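Long-range contact in RagB/SusD domain protein (Flavobacterium johnsoniae, PDB 5J90), which binds chitin as a SusD homologue, probably at the cell surface, as part of a locus for converting recalcitrant chitin: residues 458-470 against 489-502. Numbering follows the deposited sequence.
Sequences AITTEFGVRRINF and LGGPDNGGTRVWWD. With EDO (1,2-ethanediol), chain E.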
ATOM      1  N   ALA A 458      -9.686  14.225  -2.225  1.00 16.24           N
ATOM      2  CA  ALA A 458      -9.491  12.993  -1.457  1.00 13.24           C
ATOM      3  C   ALA A 458      -9.512  11.752  -2.346  1.00 12.80           C
ATOM      4  O   ALA A 458      -8.887  10.742  -2.020  1.00 13.90           O
ATOM      5  CB  ALA A 458     -10.557  12.873  -0.392  1.00 17.16           C
ATOM      6  N   ILE A 459     -10.244  11.827  -3.457  1.00 12.49           N
ATOM      7  CA  ILE A 459     -10.407  10.693  -4.360  1.00 11.64           C
ATOM      8  C   ILE A 459     -10.007  11.127  -5.758  1.00 11.68           C
ATOM      9  O   ILE A 459     -10.492  12.150  -6.252  1.00 12.85           O
ATOM     10  CB  ILE A 459     -11.865  10.179  -4.363  1.00 11.38           C
ATOM     11  CG1 ILE A 459     -12.271   9.763  -2.944  1.00 11.64           C
ATOM     12  CG2 ILE A 459     -12.032   9.018  -5.353  1.00  9.32           C
ATOM     13  CD1 ILE A 459     -13.725   9.355  -2.807  1.00 11.59           C
ATOM     14  N   THR A 460      -9.114  10.375  -6.387  1.00 11.07           N
ATOM     15  CA  THR A 460      -8.646  10.734  -7.725  1.00 11.52           C
ATOM     16  C   THR A 460      -9.643  10.292  -8.793  1.00 12.61           C
ATOM     17  O   THR A 460     -10.335   9.281  -8.654  1.00 11.55           O
ATOM     18  CB  THR A 460      -7.257  10.120  -8.082  1.00 11.77           C
ATOM     19  OG1 THR A 460      -7.376   8.708  -8.288  1.00 13.02           O
ATOM     20  CG2 THR A 460      -6.204  10.410  -7.001  1.00 12.83           C
ATOM     21  N   THR A 461      -9.696  11.045  -9.880  1.00 12.27           N
ATOM     22  CA  THR A 461     -10.486  10.638 -11.030  1.00 11.65           C
ATOM     23  C   THR A 461      -9.897   9.386 -11.671  1.00 11.08           C
ATOM     24  O   THR A 461     -10.614   8.479 -12.079  1.00 11.35           O
ATOM     25  CB  THR A 461     -10.573  11.793 -12.034  1.00 12.49           C
ATOM     26  OG1 THR A 461     -11.332  12.840 -11.433  1.00 14.79           O
ATOM     27  CG2 THR A 461     -11.254  11.359 -13.332  1.00 13.20           C
ATOM     28  N   GLU A 462      -8.572   9.321 -11.724  1.00 11.93           N
ATOM     29  CA  GLU A 462      -7.893   8.226 -12.377  1.00 14.21           C
ATOM     30  C   GLU A 462      -8.153   6.864 -11.713  1.00 11.36           C
ATOM     31  O   GLU A 462      -8.456   5.886 -12.381  1.00 13.95           O
ATOM     32  CB  GLU A 462      -6.397   8.541 -12.382  1.00 18.79           C
ATOM     33  CG  GLU A 462      -5.572   7.662 -13.245  1.00 19.33           C
ATOM     34  CD  GLU A 462      -4.156   8.198 -13.408  1.00 14.77           C
ATOM     35  OE1 GLU A 462      -3.830   9.277 -12.848  1.00 22.69           O
ATOM     36  OE2 GLU A 462      -3.389   7.550 -14.117  1.00 18.63           O
ATOM     37  N   PHE A 463      -8.037   6.817 -10.386  1.00 11.14           N
ATOM     38  CA  PHE A 463      -8.173   5.554  -9.666  1.00 10.99           C
ATOM     39  C   PHE A 463      -9.518   5.353  -8.988  1.00  9.66           C
ATOM     40  O   PHE A 463      -9.857   4.240  -8.596  1.00 10.56           O
ATOM     41  CB  PHE A 463      -7.000   5.365  -8.702  1.00 11.44           C
ATOM     42  CG  PHE A 463      -5.691   5.297  -9.416  1.00 11.68           C
ATOM     43  CD1 PHE A 463      -5.290   4.118 -10.019  1.00 15.62           C
ATOM     44  CD2 PHE A 463      -4.904   6.422  -9.548  1.00 11.57           C
ATOM     45  CE1 PHE A 463      -4.095   4.053 -10.721  1.00 14.96           C
ATOM     46  CE2 PHE A 463      -3.708   6.355 -10.252  1.00 13.04           C
ATOM     47  CZ  PHE A 463      -3.321   5.172 -10.834  1.00 13.52           C
ATOM     48  N   GLY A 464     -10.284   6.429  -8.869  1.00  9.51           N
ATOM     49  CA  GLY A 464     -11.624   6.317  -8.325  1.00  8.92           C
ATOM     50  C   GLY A 464     -11.672   5.926  -6.862  1.00  8.29           C
ATOM     51  O   GLY A 464     -10.693   6.064  -6.115  1.00  9.23           O
ATOM     52  N   VAL A 465     -12.833   5.439  -6.443  1.00  8.38           N
ATOM     53  CA  VAL A 465     -13.062   5.140  -5.036  1.00  8.21           C
ATOM     54  C   VAL A 465     -12.345   3.856  -4.647  1.00  8.16           C
ATOM     55  O   VAL A 465     -12.577   2.792  -5.241  1.00  8.19           O
ATOM     56  CB  VAL A 465     -14.569   5.007  -4.731  1.00  8.04           C
ATOM     57  CG1 VAL A 465     -14.773   4.774  -3.247  1.00  8.36           C
ATOM     58  CG2 VAL A 465     -15.335   6.248  -5.210  1.00 10.10           C
ATOM     59  N   ARG A 466     -11.457   3.956  -3.662  1.00  7.88           N
ATOM     60  CA  ARG A 466     -10.685   2.791  -3.222  1.00  7.62           C
ATOM     61  C   ARG A 466     -11.307   2.126  -1.992  1.00  7.78           C
ATOM     62  O   ARG A 466     -11.051   0.954  -1.719  1.00  7.55           O
ATOM     63  CB  ARG A 466      -9.211   3.144  -2.969  1.00  8.07           C
ATOM     64  CG  ARG A 466      -8.544   3.907  -4.112  1.00  7.70           C
ATOM     65  CD  ARG A 466      -8.721   3.281  -5.493  1.00  9.59           C
ATOM     66  NE  ARG A 466      -7.965   2.037  -5.657  1.00  7.76           N
ATOM     67  CZ  ARG A 466      -7.729   1.452  -6.831  1.00  7.11           C
ATOM     68  NH1 ARG A 466      -8.160   1.993  -7.966  1.00  9.69           N
ATOM     69  NH2 ARG A 466      -7.034   0.328  -6.884  1.00  8.16           N
ATOM     70  N   ARG A 467     -12.112   2.877  -1.237  1.00  7.36           N
ATOM     71  CA  ARG A 467     -12.780   2.341  -0.050  1.00  6.66           C
ATOM     72  C   ARG A 467     -13.867   3.304   0.377  1.00  7.20           C
ATOM     73  O   ARG A 467     -13.953   4.417  -0.143  1.00  7.69           O
ATOM     74  CB  ARG A 467     -11.792   2.157   1.116  1.00  7.78           C
ATOM     75  CG  ARG A 467     -11.258   3.488   1.661  1.00  8.08           C
ATOM     76  CD  ARG A 467     -10.302   3.281   2.823  1.00  9.08           C
ATOM     77  NE  ARG A 467     -10.972   2.887   4.069  1.00  8.40           N
ATOM     78  CZ  ARG A 467     -11.430   3.743   4.979  1.00  7.84           C
ATOM     79  NH1 ARG A 467     -11.361   5.058   4.778  1.00  7.70           N
ATOM     80  NH2 ARG A 467     -11.956   3.274   6.102  1.00  8.31           N
ATOM     81  N   ILE A 468     -14.680   2.874   1.341  1.00  7.29           N
ATOM     82  CA  ILE A 468     -15.631   3.778   1.984  1.00  8.54           C
ATOM     83  C   ILE A 468     -15.124   4.089   3.391  1.00  7.66           C
ATOM     84  O   ILE A 468     -14.528   3.241   4.066  1.00  7.91           O
ATOM     85  CB  ILE A 468     -17.064   3.189   1.980  1.00  8.16           C
ATOM     86  CG1 ILE A 468     -17.508   2.974   0.531  1.00  8.78           C
ATOM     87  CG2 ILE A 468     -18.043   4.100   2.738  1.00  9.92           C
ATOM     88  CD1 ILE A 468     -18.910   2.381   0.375  1.00  9.50           C
ATOM     89  N   ASN A 469     -15.350   5.330   3.818  1.00  8.32           N
ATOM     90  CA  ASN A 469     -14.926   5.788   5.143  1.00  8.36           C
ATOM     91  C   ASN A 469     -15.763   5.197   6.279  1.00  7.77           C
ATOM     92  O   ASN A 469     -16.916   4.796   6.071  1.00  8.27           O
ATOM     93  CB  ASN A 469     -14.921   7.323   5.210  1.00  9.67           C
ATOM     94  CG  ASN A 469     -16.268   7.925   4.864  1.00  9.88           C
ATOM     95  OD1 ASN A 469     -16.801   7.706   3.771  1.00 10.25           O
ATOM     96  ND2 ASN A 469     -16.839   8.676   5.802  1.00 10.79           N
ATOM     97  N   PHE A 470     -15.180   5.129   7.469  1.00  8.35           N
ATOM     98  CA  PHE A 470     -15.860   4.522   8.614  1.00  8.64           C
ATOM     99  C   PHE A 470     -17.182   5.250   8.908  1.00  8.61           C
ATOM    100  O   PHE A 470     -17.310   6.455   8.668  1.00  9.72           O
ATOM    101  CB  PHE A 470     -14.930   4.493   9.834  1.00  9.33           C
ATOM    102  CG  PHE A 470     -13.699   3.641   9.640  1.00  7.76           C
ATOM    103  CD1 PHE A 470     -13.796   2.336   9.187  1.00  8.47           C
ATOM    104  CD2 PHE A 470     -12.435   4.153   9.922  1.00  8.79           C
ATOM    105  CE1 PHE A 470     -12.650   1.546   9.023  1.00  8.92           C
ATOM    106  CE2 PHE A 470     -11.292   3.383   9.752  1.00  9.35           C
ATOM    107  CZ  PHE A 470     -11.392   2.085   9.310  1.00  8.59           C
ATOM    108  N   LEU A 489      -5.775   1.454   9.500  1.00  7.74           N
ATOM    109  CA  LEU A 489      -5.891   1.908   8.115  1.00  7.57           C
ATOM    110  C   LEU A 489      -4.590   2.551   7.611  1.00  9.52           C
ATOM    111  O   LEU A 489      -4.299   2.515   6.415  1.00  8.66           O
ATOM    112  CB  LEU A 489      -7.050   2.904   7.978  1.00  9.29           C
ATOM    113  CG  LEU A 489      -7.382   3.425   6.579  1.00  8.91           C
ATOM    114  CD1 LEU A 489      -7.956   2.296   5.735  1.00  9.85           C
ATOM    115  CD2 LEU A 489      -8.374   4.588   6.675  1.00  9.49           C
ATOM    116  N   GLY A 490      -3.821   3.160   8.516  1.00  7.96           N
ATOM    117  CA  GLY A 490      -2.504   3.687   8.166  1.00  8.85           C
ATOM    118  C   GLY A 490      -2.473   5.029   7.460  1.00  9.10           C
ATOM    119  O   GLY A 490      -1.405   5.491   7.044  1.00  8.71           O
ATOM    120  N   GLY A 491      -3.636   5.662   7.312  1.00  8.51           N
ATOM    121  CA  GLY A 491      -3.727   6.928   6.612  1.00  8.19           C
ATOM    122  C   GLY A 491      -5.096   7.535   6.812  1.00  8.18           C
ATOM    123  O   GLY A 491      -5.889   7.018   7.595  1.00  9.32           O
ATOM    124  N   PRO A 492      -5.383   8.634   6.107  1.00  7.82           N
ATOM    125  CA  PRO A 492      -6.650   9.359   6.276  1.00  8.30           C
ATOM    126  C   PRO A 492      -7.885   8.501   6.006  1.00  8.59           C
ATOM    127  O   PRO A 492      -7.922   7.700   5.068  1.00  9.16           O
ATOM    128  CB  PRO A 492      -6.543  10.497   5.251  1.00 10.46           C
ATOM    129  CG  PRO A 492      -5.062  10.722   5.111  1.00 14.12           C
ATOM    130  CD  PRO A 492      -4.450   9.346   5.215  1.00 10.00           C
ATOM    131  N   ASP A 493      -8.906   8.692   6.827  1.00  8.74           N
ATOM    132  CA  ASP A 493     -10.139   7.920   6.712  1.00  8.44           C
ATOM    133  C   ASP A 493     -11.045   8.550   5.659  1.00  9.72           C
ATOM    134  O   ASP A 493     -12.024   9.235   5.976  1.00 10.71           O
ATOM    135  CB  ASP A 493     -10.830   7.863   8.077  1.00  8.98           C
ATOM    136  CG  ASP A 493     -12.153   7.105   8.055  1.00  9.31           C
ATOM    137  OD1 ASP A 493     -12.382   6.246   7.170  1.00  9.67           O
ATOM    138  OD2 ASP A 493     -12.976   7.377   8.957  1.00 11.01           O
ATOM    139  N   ASN A 494     -10.688   8.340   4.396  1.00  8.75           N
ATOM    140  CA  ASN A 494     -11.491   8.813   3.276  1.00  8.87           C
ATOM    141  C   ASN A 494     -11.452   7.780   2.152  1.00  9.42           C
ATOM    142  O   ASN A 494     -10.831   6.731   2.294  1.00  9.09           O
ATOM    143  CB  ASN A 494     -11.047  10.209   2.809  1.00 11.46           C
ATOM    144  CG  ASN A 494      -9.635  10.235   2.269  1.00 12.06           C
ATOM    145  OD1 ASN A 494      -9.211   9.346   1.541  1.00 11.94           O
ATOM    146  ND2 ASN A 494      -8.897  11.281   2.621  1.00 13.66           N
ATOM    147  N   GLY A 495     -12.098   8.086   1.033  1.00  9.84           N
ATOM    148  CA  GLY A 495     -12.283   7.108  -0.024  1.00 10.43           C
ATOM    149  C   GLY A 495     -11.093   6.887  -0.935  1.00 10.66           C
ATOM    150  O   GLY A 495     -11.130   5.975  -1.770  1.00 11.73           O
ATOM    151  N   GLY A 496     -10.042   7.694  -0.803  1.00 10.44           N
ATOM    152  CA  GLY A 496      -8.861   7.536  -1.632  1.00 11.28           C
ATOM    153  C   GLY A 496      -7.771   6.682  -1.016  1.00 10.49           C
ATOM    154  O   GLY A 496      -6.846   6.263  -1.706  1.00 11.69           O
ATOM    155  N   THR A 497      -7.861   6.426   0.288  1.00 10.73           N
ATOM    156  CA  THR A 497      -6.840   5.642   0.970  1.00  9.65           C
ATOM    157  C   THR A 497      -7.001   4.162   0.644  1.00  8.65           C
ATOM    158  O   THR A 497      -8.090   3.617   0.733  1.00  9.08           O
ATOM    159  CB  THR A 497      -6.913   5.864   2.489  1.00  9.00           C
ATOM    160  OG1 THR A 497      -6.626   7.243   2.760  1.00 10.33           O
ATOM    161  CG2 THR A 497      -5.909   4.992   3.237  1.00  9.85           C
ATOM    162  N   ARG A 498      -5.906   3.515   0.266  1.00  8.25           N
ATOM    163  CA  ARG A 498      -5.959   2.111  -0.154  1.00  7.13           C
ATOM    164  C   ARG A 498      -5.999   1.141   1.014  1.00  6.97           C
ATOM    165  O   ARG A 498      -5.214   1.261   1.965  1.00  7.92           O
ATOM    166  CB  ARG A 498      -4.758   1.790  -1.050  1.00  7.70           C
ATOM    167  CG  ARG A 498      -4.886   2.386  -2.432  1.00  7.27           C
ATOM    168  CD  ARG A 498      -3.544   2.423  -3.175  1.00  7.80           C
ATOM    169  NE  ARG A 498      -3.763   2.931  -4.525  1.00  8.43           N
ATOM    170  CZ  ARG A 498      -4.019   2.170  -5.584  1.00  7.99           C
ATOM    171  NH1 ARG A 498      -4.044   0.850  -5.464  1.00  8.76           N
ATOM    172  NH2 ARG A 498      -4.241   2.742  -6.768  1.00  9.79           N
ATOM    173  N   VAL A 499      -6.923   0.186   0.953  1.00  6.92           N
ATOM    174  CA  VAL A 499      -6.944  -0.908   1.926  1.00  7.60           C
ATOM    175  C   VAL A 499      -5.721  -1.804   1.713  1.00  7.07           C
ATOM    176  O   VAL A 499      -5.057  -1.739   0.667  1.00  7.77           O
ATOM    177  CB  VAL A 499      -8.251  -1.747   1.882  1.00  6.94           C
ATOM    178  CG1 VAL A 499      -9.468  -0.844   2.062  1.00  8.36           C
ATOM    179  CG2 VAL A 499      -8.366  -2.558   0.585  1.00  7.74           C
ATOM    180  N   TRP A 500      -5.421  -2.633   2.709  1.00  6.87           N
ATOM    181  CA  TRP A 500      -4.226  -3.478   2.707  1.00  7.17           C
ATOM    182  C   TRP A 500      -3.987  -4.279   1.421  1.00  6.26           C
ATOM    183  O   TRP A 500      -2.864  -4.267   0.897  1.00  7.61           O
ATOM    184  CB  TRP A 500      -4.266  -4.368   3.955  1.00  8.39           C
ATOM    185  CG  TRP A 500      -3.344  -5.548   4.002  1.00  7.54           C
ATOM    186  CD1 TRP A 500      -2.018  -5.558   4.338  1.00  8.01           C
ATOM    187  CD2 TRP A 500      -3.704  -6.913   3.748  1.00  6.33           C
ATOM    188  NE1 TRP A 500      -1.530  -6.850   4.295  1.00  8.63           N
ATOM    189  CE2 TRP A 500      -2.546  -7.698   3.935  1.00  6.99           C
ATOM    190  CE3 TRP A 500      -4.895  -7.545   3.379  1.00  8.41           C
ATOM    191  CZ2 TRP A 500      -2.546  -9.085   3.756  1.00  8.99           C
ATOM    192  CZ3 TRP A 500      -4.894  -8.916   3.199  1.00  7.94           C
ATOM    193  CH2 TRP A 500      -3.728  -9.674   3.390  1.00  8.44           C
ATOM    194  N   TRP A 501      -4.998  -4.966   0.884  1.00  7.02           N
ATOM    195  CA  TRP A 501      -4.735  -5.759  -0.328  1.00  6.74           C
ATOM    196  C   TRP A 501      -4.602  -4.903  -1.588  1.00  6.90           C
ATOM    197  O   TRP A 501      -4.065  -5.366  -2.594  1.00  7.86           O
ATOM    198  CB  TRP A 501      -5.744  -6.908  -0.546  1.00  6.78           C
ATOM    199  CG  TRP A 501      -7.209  -6.513  -0.608  1.00  6.82           C
ATOM    200  CD1 TRP A 501      -8.147  -6.783   0.351  1.00  7.08           C
ATOM    201  CD2 TRP A 501      -7.905  -5.838  -1.675  1.00  5.75           C
ATOM    202  NE1 TRP A 501      -9.380  -6.302  -0.037  1.00  6.90           N
ATOM    203  CE2 TRP A 501      -9.265  -5.721  -1.276  1.00  6.27           C
ATOM    204  CE3 TRP A 501      -7.529  -5.335  -2.926  1.00  7.91           C
ATOM    205  CZ2 TRP A 501     -10.236  -5.099  -2.075  1.00  6.99           C
ATOM    206  CZ3 TRP A 501      -8.496  -4.719  -3.720  1.00  7.97           C
ATOM    207  CH2 TRP A 501      -9.836  -4.602  -3.285  1.00  7.63           C
ATOM    208  N   ASP A 502      -5.075  -3.659  -1.533  1.00  7.24           N
ATOM    209  CA  ASP A 502      -5.111  -2.771  -2.697  1.00  7.57           C
ATOM    210  C   ASP A 502      -3.821  -1.971  -2.813  1.00  7.43           C
ATOM    211  O   ASP A 502      -3.832  -0.757  -2.998  1.00  7.81           O
ATOM    212  CB  ASP A 502      -6.333  -1.838  -2.576  1.00  8.12           C
ATOM    213  CG  ASP A 502      -6.636  -1.067  -3.846  1.00  7.89           C
ATOM    214  OD1 ASP A 502      -6.206  -1.515  -4.932  1.00  9.21           O
ATOM    215  OD2 ASP A 502      -7.327  -0.021  -3.738  1.00  8.94           O
TER
HETATM  216  C1  EDO E 603      -1.725  -0.012  -9.768  1.00 14.00           C
HETATM  217  O1  EDO E 603      -1.903   1.036 -10.741  1.00 17.55           O
HETATM  218  C2  EDO E 603      -2.458   0.330  -8.479  1.00 14.24           C
HETATM  219  O2  EDO E 603      -3.843   0.640  -8.702  1.00 11.87           O
HETATM  220  O   HOH W   1      -7.004  10.147  -0.129  1.00 22.08           O
HETATM  221  O   HOH W   2      -8.475   0.130  -1.371  1.00  8.39           O
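Bends at chi2 (-50°) and chi3 (-70°) curl Arg466 back to Asp502, while the single bend of Arg467 at chi3 turns its guanidinium to Asp493. Arg466 meets the Asp502 carboxylate side-on and almost coplanar: NE reaches OD2 at 2.9 Å and NH2 reaches OD1 at 2.8 Å, both on syn lone pairs. Its NH1 ties back to Phe463 O, and Arg498 NH2 lies over one face of the group; Asp502, salt-bridged to both arginines, probably offsets their like charges. Arg467 grips Asp493 end-on, NH1 on the anti lone pair of OD1 (2.9 Å), NH2 on that side but well out of the carboxylate plane (3.2 Å), while Phe470 N takes the syn lone pair of the same oxygen at 3.0 Å. Arg467 NH1 also bonds Asn494 O, from above the carbonyl plane, and Arg467 NE bonds Phe134 O. Leu489 CD2 covers one face of the Arg467 guanidinium, and Arg467 NH2 sits over the Phe470 ring. Gly495 O accepts both Arg466 N (2.8 Å) and, at a longer 3.3 Å, Arg467 N. A lysine in place of Arg467 would probably lose the planar, multi-bond grip, leaving Asp493 or the Asn494 carbonyl without its mate. Arg498 NH2 also bonds Gly490 O of the second subunit. Two C-terminal loops of the SusD-like chain are thus joined by charge pairs and shared acceptors, which probably limits rotation of both guanidinium groups.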